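Local coordinates for protein transcriptional regulator, LacI family (Burkholderia phymatum, PDB 2RGY) that probably regulates transcription as a LacI-family DNA-binding protein, its periplasmic-binding-protein-like part sensing a small ligand such as a sugar, at residues R113-I124 / G149-H157; H128-G136 / P189-M200. All coordinates share one frame; numbering follows the deposited sequence.

Interaction 1: R113-I124 / G149-H157; sequences RRGGELAAATLI and GFFDELARH
Gly149 lies directly against the backbone of Arg113 and Gly116, with no side chain on either glycine to hold the helices apart. The axes close to 6.8 Å at a crossing of -45°, near enough for backbone to touch backbone: Gly149 CA directs its hydrogen at Arg113 O over 3.3 Å, and Phe150 CA approaches Gly116 O less directly. Further along, the bump is Ala120. Ala120 CB drops into a hollow made by Phe150, Glu153 CG and Leu154 CD2, 3.4 Å from Phe150 CD1. The Phe150 ring reaches that spot because CG stands opposite the backbone N (chi1 -179°), which also leaves Ala119 CB and Leu123 CD1 at its edge. At the far end Ile124 splits its branches: CD1 presses tightly on Leu154 CD2 at 3.5 Å, while CG2 sits over one face of the His157 imidazole in a CH-pi contact. That ring is held by His157 ND1, which donates almost straight (177°) to Glu153 O, 3.0 Å away in the ring plane. Toward the outside, Arg156 reaches both Glu153, in a salt bridge whose hydrogen bond is weak, and, at longer range, Glu117, probably easing their like charges. This is close glycine-and-alanine helix packing on one face of the sheet of an alpha/beta periplasmic-binding-protein-like domain.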
ATOM      1  N   ARG A 113      15.620  18.996  -1.895  1.00 20.50           N
ATOM      2  CA  ARG A 113      16.077  20.163  -1.143  1.00 22.49           C
ATOM      3  C   ARG A 113      14.899  21.126  -1.088  1.00 20.57           C
ATOM      4  O   ARG A 113      14.503  21.593  -0.023  1.00 20.24           O
ATOM      5  CB  ARG A 113      17.259  20.815  -1.863  1.00 25.89           C
ATOM      6  CG  ARG A 113      18.015  21.857  -1.064  1.00 31.55           C
ATOM      7  CD  ARG A 113      19.128  22.440  -1.924  1.00 38.27           C
ATOM      8  NE  ARG A 113      20.346  22.706  -1.164  1.00 44.67           N
ATOM      9  CZ  ARG A 113      21.432  23.297  -1.669  1.00 48.31           C
ATOM     10  NH1 ARG A 113      21.455  23.685  -2.943  1.00 49.19           N
ATOM     11  NH2 ARG A 113      22.494  23.521  -0.894  1.00 50.25           N
ATOM     12  N   ARG A 114      14.330  21.394  -2.256  1.00 19.26           N
ATOM     13  CA  ARG A 114      13.185  22.281  -2.372  1.00 20.17           C
ATOM     14  C   ARG A 114      12.002  21.708  -1.589  1.00 19.18           C
ATOM     15  O   ARG A 114      11.202  22.447  -1.016  1.00 16.56           O
ATOM     16  CB  ARG A 114      12.813  22.445  -3.847  1.00 21.01           C
ATOM     17  CG  ARG A 114      11.500  23.138  -4.101  1.00 24.28           C
ATOM     18  CD  ARG A 114      11.507  24.587  -3.685  1.00 30.77           C
ATOM     19  NE  ARG A 114      10.284  25.231  -4.145  1.00 36.12           N
ATOM     20  CZ  ARG A 114       9.982  26.509  -3.944  1.00 39.60           C
ATOM     21  NH1 ARG A 114      10.826  27.295  -3.283  1.00 41.81           N
ATOM     22  NH2 ARG A 114       8.833  27.001  -4.407  1.00 40.88           N
ATOM     23  N   GLY A 115      11.895  20.384  -1.581  1.00 19.25           N
ATOM     24  CA  GLY A 115      10.816  19.736  -0.856  1.00 19.11           C
ATOM     25  C   GLY A 115      10.903  20.027   0.631  1.00 18.18           C
ATOM     26  O   GLY A 115       9.906  20.388   1.251  1.00 18.95           O
ATOM     27  N   GLY A 116      12.093  19.874   1.206  1.00 18.07           N
ATOM     28  CA  GLY A 116      12.264  20.142   2.623  1.00 18.12           C
ATOM     29  C   GLY A 116      12.014  21.612   2.917  1.00 18.38           C
ATOM     30  O   GLY A 116      11.408  21.967   3.926  1.00 17.73           O
ATOM     31  N   GLU A 117      12.474  22.470   2.013  1.00 18.43           N
ATOM     32  CA  GLU A 117      12.309  23.910   2.149  1.00 20.45           C
ATOM     33  C   GLU A 117      10.829  24.267   2.288  1.00 20.65           C
ATOM     34  O   GLU A 117      10.451  25.017   3.185  1.00 19.48           O
ATOM     35  CB  GLU A 117      12.923  24.596   0.929  1.00 24.61           C
ATOM     36  CG  GLU A 117      12.771  26.091   0.869  1.00 29.33           C
ATOM     37  CD  GLU A 117      13.431  26.662  -0.369  1.00 33.98           C
ATOM     38  OE1 GLU A 117      12.705  27.191  -1.250  1.00 36.05           O
ATOM     39  OE2 GLU A 117      14.679  26.565  -0.464  1.00 33.53           O
ATOM     40  N   LEU A 118       9.997  23.706   1.412  1.00 19.39           N
ATOM     41  CA  LEU A 118       8.555  23.961   1.427  1.00 20.07           C
ATOM     42  C   LEU A 118       7.892  23.474   2.723  1.00 19.76           C
ATOM     43  O   LEU A 118       6.956  24.095   3.216  1.00 21.93           O
ATOM     44  CB  LEU A 118       7.883  23.290   0.222  1.00 20.18           C
ATOM     45  CG  LEU A 118       8.184  23.868  -1.166  1.00 21.59           C
ATOM     46  CD1 LEU A 118       7.508  23.035  -2.238  1.00 21.97           C
ATOM     47  CD2 LEU A 118       7.692  25.295  -1.245  1.00 24.51           C
ATOM     48  N   ALA A 119       8.376  22.364   3.263  1.00 18.98           N
ATOM     49  CA  ALA A 119       7.826  21.824   4.493  1.00 19.15           C
ATOM     50  C   ALA A 119       8.073  22.817   5.621  1.00 18.62           C
ATOM     51  O   ALA A 119       7.174  23.124   6.403  1.00 17.98           O
ATOM     52  CB  ALA A 119       8.480  20.493   4.821  1.00 18.44           C
ATOM     53  N   ALA A 120       9.299  23.316   5.701  1.00 18.46           N
ATOM     54  CA  ALA A 120       9.645  24.275   6.732  1.00 19.26           C
ATOM     55  C   ALA A 120       8.850  25.566   6.561  1.00 19.03           C
ATOM     56  O   ALA A 120       8.307  26.090   7.528  1.00 19.15           O
ATOM     57  CB  ALA A 120      11.142  24.571   6.698  1.00 16.62           C
ATOM     58  N   ALA A 121       8.776  26.073   5.335  1.00 19.22           N
ATOM     59  CA  ALA A 121       8.061  27.316   5.063  1.00 18.52           C
ATOM     60  C   ALA A 121       6.587  27.222   5.407  1.00 19.29           C
ATOM     61  O   ALA A 121       5.991  28.195   5.868  1.00 19.28           O
ATOM     62  CB  ALA A 121       8.227  27.711   3.604  1.00 19.11           C
ATOM     63  N   THR A 122       5.991  26.059   5.167  1.00 18.26           N
ATOM     64  CA  THR A 122       4.583  25.874   5.481  1.00 19.80           C
ATOM     65  C   THR A 122       4.411  26.080   6.984  1.00 18.57           C
ATOM     66  O   THR A 122       3.584  26.878   7.422  1.00 20.72           O
ATOM     67  CB  THR A 122       4.085  24.454   5.112  1.00 20.53           C
ATOM     68  OG1 THR A 122       4.352  24.184   3.733  1.00 19.83           O
ATOM     69  CG2 THR A 122       2.589  24.345   5.352  1.00 22.84           C
ATOM     70  N   LEU A 123       5.214  25.375   7.772  1.00 17.22           N
ATOM     71  CA  LEU A 123       5.141  25.484   9.223  1.00 17.09           C
ATOM     72  C   LEU A 123       5.461  26.893   9.721  1.00 17.14           C
ATOM     73  O   LEU A 123       4.719  27.469  10.513  1.00 17.90           O
ATOM     74  CB  LEU A 123       6.096  24.483   9.874  1.00 14.75           C
ATOM     75  CG  LEU A 123       5.729  23.011   9.651  1.00 17.49           C
ATOM     76  CD1 LEU A 123       6.797  22.096  10.243  1.00 18.97           C
ATOM     77  CD2 LEU A 123       4.367  22.730  10.277  1.00 15.40           C
ATOM     78  N   ILE A 124       6.568  27.449   9.258  1.00 18.23           N
ATOM     79  CA  ILE A 124       6.948  28.771   9.704  1.00 21.64           C
ATOM     80  C   ILE A 124       5.926  29.832   9.324  1.00 21.12           C
ATOM     81  O   ILE A 124       5.630  30.711  10.121  1.00 21.64           O
ATOM     82  CB  ILE A 124       8.338  29.151   9.173  1.00 21.27           C
ATOM     83  CG1 ILE A 124       9.397  28.327   9.919  1.00 21.09           C
ATOM     84  CG2 ILE A 124       8.594  30.648   9.393  1.00 22.60           C
ATOM     85  CD1 ILE A 124      10.728  28.257   9.222  1.00 24.35           C
ATOM     86  N   GLY A 149      17.362  21.056   3.042  1.00 21.86           N
ATOM     87  CA  GLY A 149      16.469  22.115   2.597  1.00 20.95           C
ATOM     88  C   GLY A 149      15.596  22.613   3.731  1.00 21.22           C
ATOM     89  O   GLY A 149      15.327  23.811   3.851  1.00 20.23           O
ATOM     90  N   PHE A 150      15.142  21.690   4.567  1.00 18.95           N
ATOM     91  CA  PHE A 150      14.308  22.053   5.705  1.00 18.69           C
ATOM     92  C   PHE A 150      15.077  23.017   6.612  1.00 20.39           C
ATOM     93  O   PHE A 150      14.579  24.083   6.968  1.00 19.35           O
ATOM     94  CB  PHE A 150      13.947  20.798   6.497  1.00 17.03           C
ATOM     95  CG  PHE A 150      13.070  21.061   7.683  1.00 16.83           C
ATOM     96  CD1 PHE A 150      11.703  21.281   7.522  1.00 15.58           C
ATOM     97  CD2 PHE A 150      13.604  21.057   8.971  1.00 14.95           C
ATOM     98  CE1 PHE A 150      10.873  21.487   8.636  1.00 15.27           C
ATOM     99  CE2 PHE A 150      12.790  21.262  10.085  1.00 14.46           C
ATOM    100  CZ  PHE A 150      11.419  21.475   9.917  1.00 13.61           C
ATOM    101  N   PHE A 151      16.297  22.634   6.974  1.00 19.10           N
ATOM    102  CA  PHE A 151      17.104  23.455   7.856  1.00 20.37           C
ATOM    103  C   PHE A 151      17.673  24.724   7.248  1.00 20.99           C
ATOM    104  O   PHE A 151      18.019  25.643   7.986  1.00 21.97           O
ATOM    105  CB  PHE A 151      18.197  22.606   8.487  1.00 20.13           C
ATOM    106  CG  PHE A 151      17.668  21.629   9.498  1.00 20.14           C
ATOM    107  CD1 PHE A 151      17.088  22.091  10.679  1.00 20.68           C
ATOM    108  CD2 PHE A 151      17.711  20.255   9.259  1.00 19.37           C
ATOM    109  CE1 PHE A 151      16.550  21.199  11.622  1.00 21.34           C
ATOM    110  CE2 PHE A 151      17.181  19.342  10.186  1.00 20.30           C
ATOM    111  CZ  PHE A 151      16.597  19.815  11.373  1.00 21.37           C
ATOM    112  N   ASP A 152      17.776  24.785   5.920  1.00 22.84           N
ATOM    113  CA  ASP A 152      18.266  26.001   5.279  1.00 23.38           C
ATOM    114  C   ASP A 152      17.189  27.051   5.526  1.00 22.54           C
ATOM    115  O   ASP A 152      17.483  28.165   5.943  1.00 22.01           O
ATOM    116  CB  ASP A 152      18.433  25.835   3.762  1.00 25.88           C
ATOM    117  CG  ASP A 152      19.647  25.006   3.383  1.00 28.09           C
ATOM    118  OD1 ASP A 152      20.579  24.879   4.204  1.00 28.25           O
ATOM    119  OD2 ASP A 152      19.674  24.490   2.241  1.00 31.25           O
ATOM    120  N   GLU A 153      15.940  26.677   5.270  1.00 21.56           N
ATOM    121  CA  GLU A 153      14.804  27.577   5.458  1.00 20.96           C
ATOM    122  C   GLU A 153      14.702  28.029   6.918  1.00 21.15           C
ATOM    123  O   GLU A 153      14.404  29.195   7.195  1.00 20.22           O
ATOM    124  CB  GLU A 153      13.518  26.877   5.032  1.00 21.75           C
ATOM    125  CG  GLU A 153      12.257  27.726   5.112  1.00 25.01           C
ATOM    126  CD  GLU A 153      12.254  28.886   4.129  1.00 27.38           C
ATOM    127  OE1 GLU A 153      12.942  28.801   3.082  1.00 28.29           O
ATOM    128  OE2 GLU A 153      11.544  29.882   4.393  1.00 29.45           O
ATOM    129  N   LEU A 154      14.952  27.108   7.846  1.00 20.43           N
ATOM    130  CA  LEU A 154      14.901  27.440   9.266  1.00 20.92           C
ATOM    131  C   LEU A 154      15.988  28.462   9.598  1.00 21.04           C
ATOM    132  O   LEU A 154      15.752  29.396  10.362  1.00 19.79           O
ATOM    133  CB  LEU A 154      15.110  26.204  10.152  1.00 21.36           C
ATOM    134  CG  LEU A 154      14.133  25.011  10.117  1.00 25.70           C
ATOM    135  CD1 LEU A 154      14.120  24.346  11.490  1.00 22.27           C
ATOM    136  CD2 LEU A 154      12.734  25.465   9.743  1.00 22.15           C
ATOM    137  N   ALA A 155      17.174  28.270   9.024  1.00 19.76           N
ATOM    138  CA  ALA A 155      18.300  29.162   9.264  1.00 20.11           C
ATOM    139  C   ALA A 155      17.983  30.576   8.807  1.00 20.42           C
ATOM    140  O   ALA A 155      18.395  31.539   9.453  1.00 19.77           O
ATOM    141  CB  ALA A 155      19.541  28.648   8.554  1.00 21.66           C
ATOM    142  N   ARG A 156      17.259  30.700   7.696  1.00 19.51           N
ATOM    143  CA  ARG A 156      16.871  32.010   7.166  1.00 21.24           C
ATOM    144  C   ARG A 156      15.935  32.730   8.129  1.00 22.80           C
ATOM    145  O   ARG A 156      15.737  33.944   8.025  1.00 23.25           O
ATOM    146  CB  ARG A 156      16.158  31.876   5.816  1.00 20.22           C
ATOM    147  CG  ARG A 156      17.048  31.488   4.662  1.00 24.67           C
ATOM    148  CD  ARG A 156      16.244  31.273   3.380  1.00 26.73           C
ATOM    149  NE  ARG A 156      17.061  30.594   2.384  1.00 32.34           N
ATOM    150  CZ  ARG A 156      16.837  29.362   1.933  1.00 33.45           C
ATOM    151  NH1 ARG A 156      15.800  28.663   2.380  1.00 34.98           N
ATOM    152  NH2 ARG A 156      17.678  28.817   1.061  1.00 34.61           N
ATOM    153  N   HIS A 157      15.346  31.977   9.051  1.00 23.15           N
ATOM    154  CA  HIS A 157      14.435  32.547  10.026  1.00 23.48           C
ATOM    155  C   HIS A 157      15.016  32.620  11.420  1.00 23.83           C
ATOM    156  O   HIS A 157      14.288  32.825  12.392  1.00 25.35           O
ATOM    157  CB  HIS A 157      13.129  31.772  10.041  1.00 24.89           C
ATOM    158  CG  HIS A 157      12.285  32.038   8.843  1.00 26.58           C
ATOM    159  ND1 HIS A 157      12.455  31.368   7.650  1.00 28.29           N
ATOM    160  CD2 HIS A 157      11.342  32.981   8.615  1.00 27.73           C
ATOM    161  CE1 HIS A 157      11.653  31.888   6.740  1.00 30.47           C
ATOM    162  NE2 HIS A 157      10.967  32.869   7.299  1.00 29.02           N
TER

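Interaction 2: H128-G136 / P189-M200; sequences HRKLAVISG and PFTGLFCANDTM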
ATOM      1  N   HIS A 128       4.603  28.864  13.471  1.00 22.64           N
ATOM      2  CA  HIS A 128       5.339  27.943  14.330  1.00 22.12           C
ATOM      3  C   HIS A 128       6.835  28.296  14.397  1.00 23.09           C
ATOM      4  O   HIS A 128       7.481  28.472  13.364  1.00 22.34           O
ATOM      5  CB  HIS A 128       5.137  26.514  13.822  1.00 22.08           C
ATOM      6  CG  HIS A 128       3.699  26.095  13.784  1.00 20.70           C
ATOM      7  ND1 HIS A 128       3.028  25.629  14.896  1.00 20.47           N
ATOM      8  CD2 HIS A 128       2.785  26.132  12.787  1.00 20.44           C
ATOM      9  CE1 HIS A 128       1.767  25.400  14.582  1.00 21.02           C
ATOM     10  NE2 HIS A 128       1.591  25.698  13.308  1.00 20.77           N
ATOM     11  N   ARG A 129       7.370  28.396  15.616  1.00 23.06           N
ATOM     12  CA  ARG A 129       8.781  28.722  15.851  1.00 24.02           C
ATOM     13  C   ARG A 129       9.524  27.562  16.510  1.00 22.93           C
ATOM     14  O   ARG A 129      10.741  27.441  16.375  1.00 22.68           O
ATOM     15  CB  ARG A 129       8.907  29.954  16.760  1.00 25.23           C
ATOM     16  CG  ARG A 129       8.419  31.265  16.168  1.00 28.61           C
ATOM     17  CD  ARG A 129       9.380  31.828  15.128  1.00 29.89           C
ATOM     18  NE  ARG A 129      10.753  31.950  15.631  1.00 31.82           N
ATOM     19  CZ  ARG A 129      11.772  32.413  14.905  1.00 32.62           C
ATOM     20  NH1 ARG A 129      11.565  32.803  13.650  1.00 30.99           N
ATOM     21  NH2 ARG A 129      13.000  32.458  15.416  1.00 32.16           N
ATOM     22  N   LYS A 130       8.793  26.732  17.252  1.00 22.19           N
ATOM     23  CA  LYS A 130       9.374  25.573  17.929  1.00 21.79           C
ATOM     24  C   LYS A 130       8.914  24.362  17.131  1.00 21.91           C
ATOM     25  O   LYS A 130       7.755  23.953  17.224  1.00 20.93           O
ATOM     26  CB  LYS A 130       8.858  25.470  19.367  1.00 24.90           C
ATOM     27  CG  LYS A 130       9.253  26.622  20.283  1.00 28.67           C
ATOM     28  CD  LYS A 130      10.715  26.547  20.698  1.00 32.81           C
ATOM     29  CE  LYS A 130      11.069  27.652  21.696  1.00 35.29           C
ATOM     30  NZ  LYS A 130      10.773  29.027  21.157  1.00 37.02           N
ATOM     31  N   LEU A 131       9.829  23.794  16.352  1.00 20.19           N
ATOM     32  CA  LEU A 131       9.523  22.670  15.485  1.00 19.22           C
ATOM     33  C   LEU A 131      10.258  21.402  15.895  1.00 18.66           C
ATOM     34  O   LEU A 131      11.200  21.450  16.676  1.00 18.55           O
ATOM     35  CB  LEU A 131       9.913  23.044  14.056  1.00 20.43           C
ATOM     36  CG  LEU A 131       9.425  24.432  13.625  1.00 18.86           C
ATOM     37  CD1 LEU A 131      10.184  24.896  12.407  1.00 19.62           C
ATOM     38  CD2 LEU A 131       7.929  24.380  13.363  1.00 19.15           C
ATOM     39  N   ALA A 132       9.811  20.276  15.350  1.00 17.17           N
ATOM     40  CA  ALA A 132      10.408  18.975  15.614  1.00 17.12           C
ATOM     41  C   ALA A 132      10.422  18.185  14.303  1.00 16.61           C
ATOM     42  O   ALA A 132       9.616  18.442  13.411  1.00 18.70           O
ATOM     43  CB  ALA A 132       9.598  18.225  16.684  1.00 16.07           C
ATOM     44  N   VAL A 133      11.332  17.224  14.189  1.00 16.24           N
ATOM     45  CA  VAL A 133      11.425  16.426  12.976  1.00 16.39           C
ATOM     46  C   VAL A 133      11.629  14.931  13.219  1.00 17.02           C
ATOM     47  O   VAL A 133      12.409  14.530  14.079  1.00 18.81           O
ATOM     48  CB  VAL A 133      12.590  16.893  12.082  1.00 16.42           C
ATOM     49  CG1 VAL A 133      12.636  16.044  10.826  1.00 16.96           C
ATOM     50  CG2 VAL A 133      12.447  18.374  11.735  1.00 17.50           C
ATOM     51  N   ILE A 134      10.909  14.116  12.457  1.00 18.60           N
ATOM     52  CA  ILE A 134      11.042  12.666  12.520  1.00 19.23           C
ATOM     53  C   ILE A 134      11.495  12.331  11.107  1.00 18.76           C
ATOM     54  O   ILE A 134      10.723  12.466  10.161  1.00 18.93           O
ATOM     55  CB  ILE A 134       9.694  11.970  12.812  1.00 19.78           C
ATOM     56  CG1 ILE A 134       9.267  12.248  14.256  1.00 20.02           C
ATOM     57  CG2 ILE A 134       9.829  10.468  12.575  1.00 20.51           C
ATOM     58  CD1 ILE A 134       7.918  11.666  14.614  1.00 21.01           C
ATOM     59  N   SER A 135      12.749  11.920  10.954  1.00 20.52           N
ATOM     60  CA  SER A 135      13.262  11.626   9.623  1.00 21.87           C
ATOM     61  C   SER A 135      13.474  10.157   9.302  1.00 21.39           C
ATOM     62  O   SER A 135      13.155   9.270  10.100  1.00 20.07           O
ATOM     63  CB  SER A 135      14.579  12.374   9.395  1.00 24.97           C
ATOM     64  OG  SER A 135      15.695  11.646   9.898  1.00 26.67           O
ATOM     65  N   GLY A 136      14.001   9.921   8.101  1.00 20.50           N
ATOM     66  CA  GLY A 136      14.304   8.576   7.673  1.00 20.91           C
ATOM     67  C   GLY A 136      15.749   8.349   8.048  1.00 21.85           C
ATOM     68  O   GLY A 136      16.334   9.180   8.745  1.00 21.55           O
ATOM     69  N   PRO A 189       9.796  20.707  23.822  1.00 28.52           N
ATOM     70  CA  PRO A 189       8.635  21.468  23.359  1.00 28.65           C
ATOM     71  C   PRO A 189       8.606  21.602  21.838  1.00 26.79           C
ATOM     72  O   PRO A 189       9.655  21.637  21.197  1.00 28.07           O
ATOM     73  CB  PRO A 189       8.817  22.810  24.054  1.00 29.35           C
ATOM     74  CG  PRO A 189      10.297  22.978  24.021  1.00 30.80           C
ATOM     75  CD  PRO A 189      10.793  21.598  24.440  1.00 30.02           C
ATOM     76  N   PHE A 190       7.408  21.665  21.268  1.00 24.35           N
ATOM     77  CA  PHE A 190       7.254  21.828  19.825  1.00 23.52           C
ATOM     78  C   PHE A 190       5.782  21.974  19.471  1.00 23.51           C
ATOM     79  O   PHE A 190       4.924  21.328  20.067  1.00 22.56           O
ATOM     80  CB  PHE A 190       7.874  20.642  19.070  1.00 22.15           C
ATOM     81  CG  PHE A 190       7.067  19.383  19.138  1.00 22.79           C
ATOM     82  CD1 PHE A 190       6.060  19.137  18.204  1.00 20.12           C
ATOM     83  CD2 PHE A 190       7.311  18.441  20.138  1.00 20.50           C
ATOM     84  CE1 PHE A 190       5.297  17.963  18.259  1.00 23.81           C
ATOM     85  CE2 PHE A 190       6.564  17.263  20.213  1.00 22.74           C
ATOM     86  CZ  PHE A 190       5.546  17.018  19.265  1.00 23.08           C
ATOM     87  N   THR A 191       5.481  22.841  18.514  1.00 22.55           N
ATOM     88  CA  THR A 191       4.098  23.029  18.111  1.00 23.07           C
ATOM     89  C   THR A 191       3.909  22.590  16.671  1.00 22.54           C
ATOM     90  O   THR A 191       2.782  22.488  16.196  1.00 20.74           O
ATOM     91  CB  THR A 191       3.656  24.502  18.238  1.00 22.91           C
ATOM     92  OG1 THR A 191       4.447  25.317  17.366  1.00 24.11           O
ATOM     93  CG2 THR A 191       3.810  24.981  19.677  1.00 23.03           C
ATOM     94  N   GLY A 192       5.022  22.331  15.990  1.00 22.43           N
ATOM     95  CA  GLY A 192       4.974  21.911  14.598  1.00 21.65           C
ATOM     96  C   GLY A 192       5.916  20.753  14.356  1.00 21.44           C
ATOM     97  O   GLY A 192       7.071  20.788  14.783  1.00 24.21           O
ATOM     98  N   LEU A 193       5.429  19.732  13.657  1.00 21.47           N
ATOM     99  CA  LEU A 193       6.211  18.525  13.379  1.00 19.00           C
ATOM    100  C   LEU A 193       6.330  18.192  11.897  1.00 17.95           C
ATOM    101  O   LEU A 193       5.344  18.204  11.164  1.00 18.71           O
ATOM    102  CB  LEU A 193       5.579  17.324  14.098  1.00 16.57           C
ATOM    103  CG  LEU A 193       6.122  15.928  13.754  1.00 18.52           C
ATOM    104  CD1 LEU A 193       7.553  15.804  14.229  1.00 15.92           C
ATOM    105  CD2 LEU A 193       5.258  14.859  14.409  1.00 17.11           C
ATOM    106  N   PHE A 194       7.549  17.895  11.466  1.00 17.26           N
ATOM    107  CA  PHE A 194       7.798  17.515  10.086  1.00 16.22           C
ATOM    108  C   PHE A 194       8.224  16.051  10.037  1.00 16.34           C
ATOM    109  O   PHE A 194       9.199  15.657  10.684  1.00 16.88           O
ATOM    110  CB  PHE A 194       8.891  18.385   9.476  1.00 14.48           C
ATOM    111  CG  PHE A 194       9.362  17.914   8.133  1.00 14.96           C
ATOM    112  CD1 PHE A 194       8.451  17.485   7.164  1.00 14.96           C
ATOM    113  CD2 PHE A 194      10.717  17.966   7.807  1.00 15.63           C
ATOM    114  CE1 PHE A 194       8.881  17.118   5.882  1.00 16.07           C
ATOM    115  CE2 PHE A 194      11.171  17.603   6.524  1.00 17.30           C
ATOM    116  CZ  PHE A 194      10.254  17.179   5.558  1.00 16.24           C
ATOM    117  N   CYS A 195       7.480  15.254   9.279  1.00 17.87           N
ATOM    118  CA  CYS A 195       7.772  13.835   9.116  1.00 18.60           C
ATOM    119  C   CYS A 195       8.291  13.572   7.707  1.00 18.91           C
ATOM    120  O   CYS A 195       7.651  13.930   6.721  1.00 19.10           O
ATOM    121  CB  CYS A 195       6.514  13.011   9.372  1.00 20.01           C
ATOM    122  SG  CYS A 195       5.969  13.116  11.076  1.00 25.12           S
ATOM    123  N   ALA A 196       9.449  12.926   7.631  1.00 18.32           N
ATOM    124  CA  ALA A 196      10.120  12.621   6.370  1.00 19.29           C
ATOM    125  C   ALA A 196       9.266  11.942   5.298  1.00 19.57           C
ATOM    126  O   ALA A 196       9.612  11.986   4.116  1.00 18.47           O
ATOM    127  CB  ALA A 196      11.374  11.795   6.645  1.00 20.21           C
ATOM    128  N   ASN A 197       8.177  11.295   5.707  1.00 18.34           N
ATOM    129  CA  ASN A 197       7.271  10.663   4.750  1.00 18.08           C
ATOM    130  C   ASN A 197       5.888  10.535   5.375  1.00 19.07           C
ATOM    131  O   ASN A 197       5.755  10.542   6.601  1.00 17.59           O
ATOM    132  CB  ASN A 197       7.814   9.302   4.267  1.00 17.84           C
ATOM    133  CG  ASN A 197       7.576   8.163   5.249  1.00 18.86           C
ATOM    134  OD1 ASN A 197       7.334   8.374   6.439  1.00 19.70           O
ATOM    135  ND2 ASN A 197       7.669   6.935   4.745  1.00 18.72           N
ATOM    136  N   ASP A 198       4.867  10.457   4.528  1.00 19.14           N
ATOM    137  CA  ASP A 198       3.485  10.358   4.990  1.00 21.85           C
ATOM    138  C   ASP A 198       3.236   9.167   5.917  1.00 21.08           C
ATOM    139  O   ASP A 198       2.437   9.265   6.850  1.00 22.59           O
ATOM    140  CB  ASP A 198       2.523  10.288   3.794  1.00 21.95           C
ATOM    141  CG  ASP A 198       2.445  11.606   3.025  1.00 24.81           C
ATOM    142  OD1 ASP A 198       2.924  12.638   3.540  1.00 25.76           O
ATOM    143  OD2 ASP A 198       1.896  11.619   1.907  1.00 26.30           O
ATOM    144  N   THR A 199       3.912   8.052   5.657  1.00 20.21           N
ATOM    145  CA  THR A 199       3.747   6.853   6.470  1.00 19.44           C
ATOM    146  C   THR A 199       4.046   7.134   7.934  1.00 18.07           C
ATOM    147  O   THR A 199       3.224   6.860   8.803  1.00 18.42           O
ATOM    148  CB  THR A 199       4.665   5.714   5.981  1.00 20.54           C
ATOM    149  OG1 THR A 199       4.233   5.292   4.682  1.00 24.11           O
ATOM    150  CG2 THR A 199       4.606   4.512   6.928  1.00 20.06           C
HETATM  151  N   MSE A 200       5.218   7.691   8.212  1.00 17.03           N
HETATM  152  CA  MSE A 200       5.573   7.977   9.591  1.00 16.14           C
HETATM  153  C   MSE A 200       4.652   9.072  10.150  1.00 17.21           C
HETATM  154  O   MSE A 200       4.311   9.061  11.335  1.00 16.42           O
HETATM  155  CB  MSE A 200       7.044   8.398   9.699  1.00 16.56           C
HETATM  156  CG  MSE A 200       8.064   7.327   9.271  1.00 13.64           C
HETATM  157 SE   MSE A 200       9.779   7.747   9.726  1.00 10.06          SE
HETATM  158  CE  MSE A 200      10.075   9.160   8.661  1.00 13.09           C
TER
HETATM  159  O   HOH W   1       6.032  27.271  17.884  1.00 20.48           O
HETATM  160  O   HOH W   2      11.460  22.801  19.228  1.00 34.33           O
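Lys130 O takes the first backbone bond between the two segments, accepting from Thr191 N at 2.8 Å, with a weak second bond from Gly192 N. From there the strands run parallel and the bonding alternates. Ala132 uses both its polar atoms on the partner strand, its N giving to Gly192 O and its O accepting from Phe194 N at 2.9 Å. Phe194 O then receives Ile134 N, and Ile134 O receives Ala196 N with an N-H...O angle of 168°. These are two inner strands of the parallel core of a Rossmann-like domain, as in periplasmic binding proteins: Val133 and Ser135 turn their backbone bonds to strand 166-168 and the residue just before it, and Leu193 bonds to Ser220 on the other side. At the entry end, His128 ND1 and Thr191 OG1 share a nearly straight bond of 2.9 Å at the ring edge, while His128 NE2 is taken by Ala281 O. One water joins Arg129 N to Thr191 OG1; another donates to both Leu131 O and Pro189 O. Ala132 CB lies over the Phe190 ring face, and Leu193 CD1 meets Ile134 CG1 at 3.9 Å. Selenomethionine Met200 lays SE against Ile134 CG2, and the bend at chi3 (-67°) turns CE to Ser135 O. Met200 N gives to Asn197 OD1 at 2.8 Å, with Asn197 as N-cap of the helix that starts beside the strand end.

How the interactions relate
Interaction 2 lies in the six-stranded mixed sheet and interaction 1 in the helix layer on one of its faces, their centres about 12 Å apart. The segments alternate along the chain: helix 112-125, strand 131-135, helix 141-155, and later strand 192-195, so strand 131-135 follows one helix of interaction 1 and leads into the other. The layers meet at Phe150, whose ring stacks on that of Phe194 and packs on Val133, while Leu123 and Leu154 rest on Leu131. A probable hydrogen bond from Arg129 NH1 to His157 O ties the edges together. Helix pair and strand pair are thus adjoining layers of one alpha/beta domain, and no other chain of the assembly touches either contact.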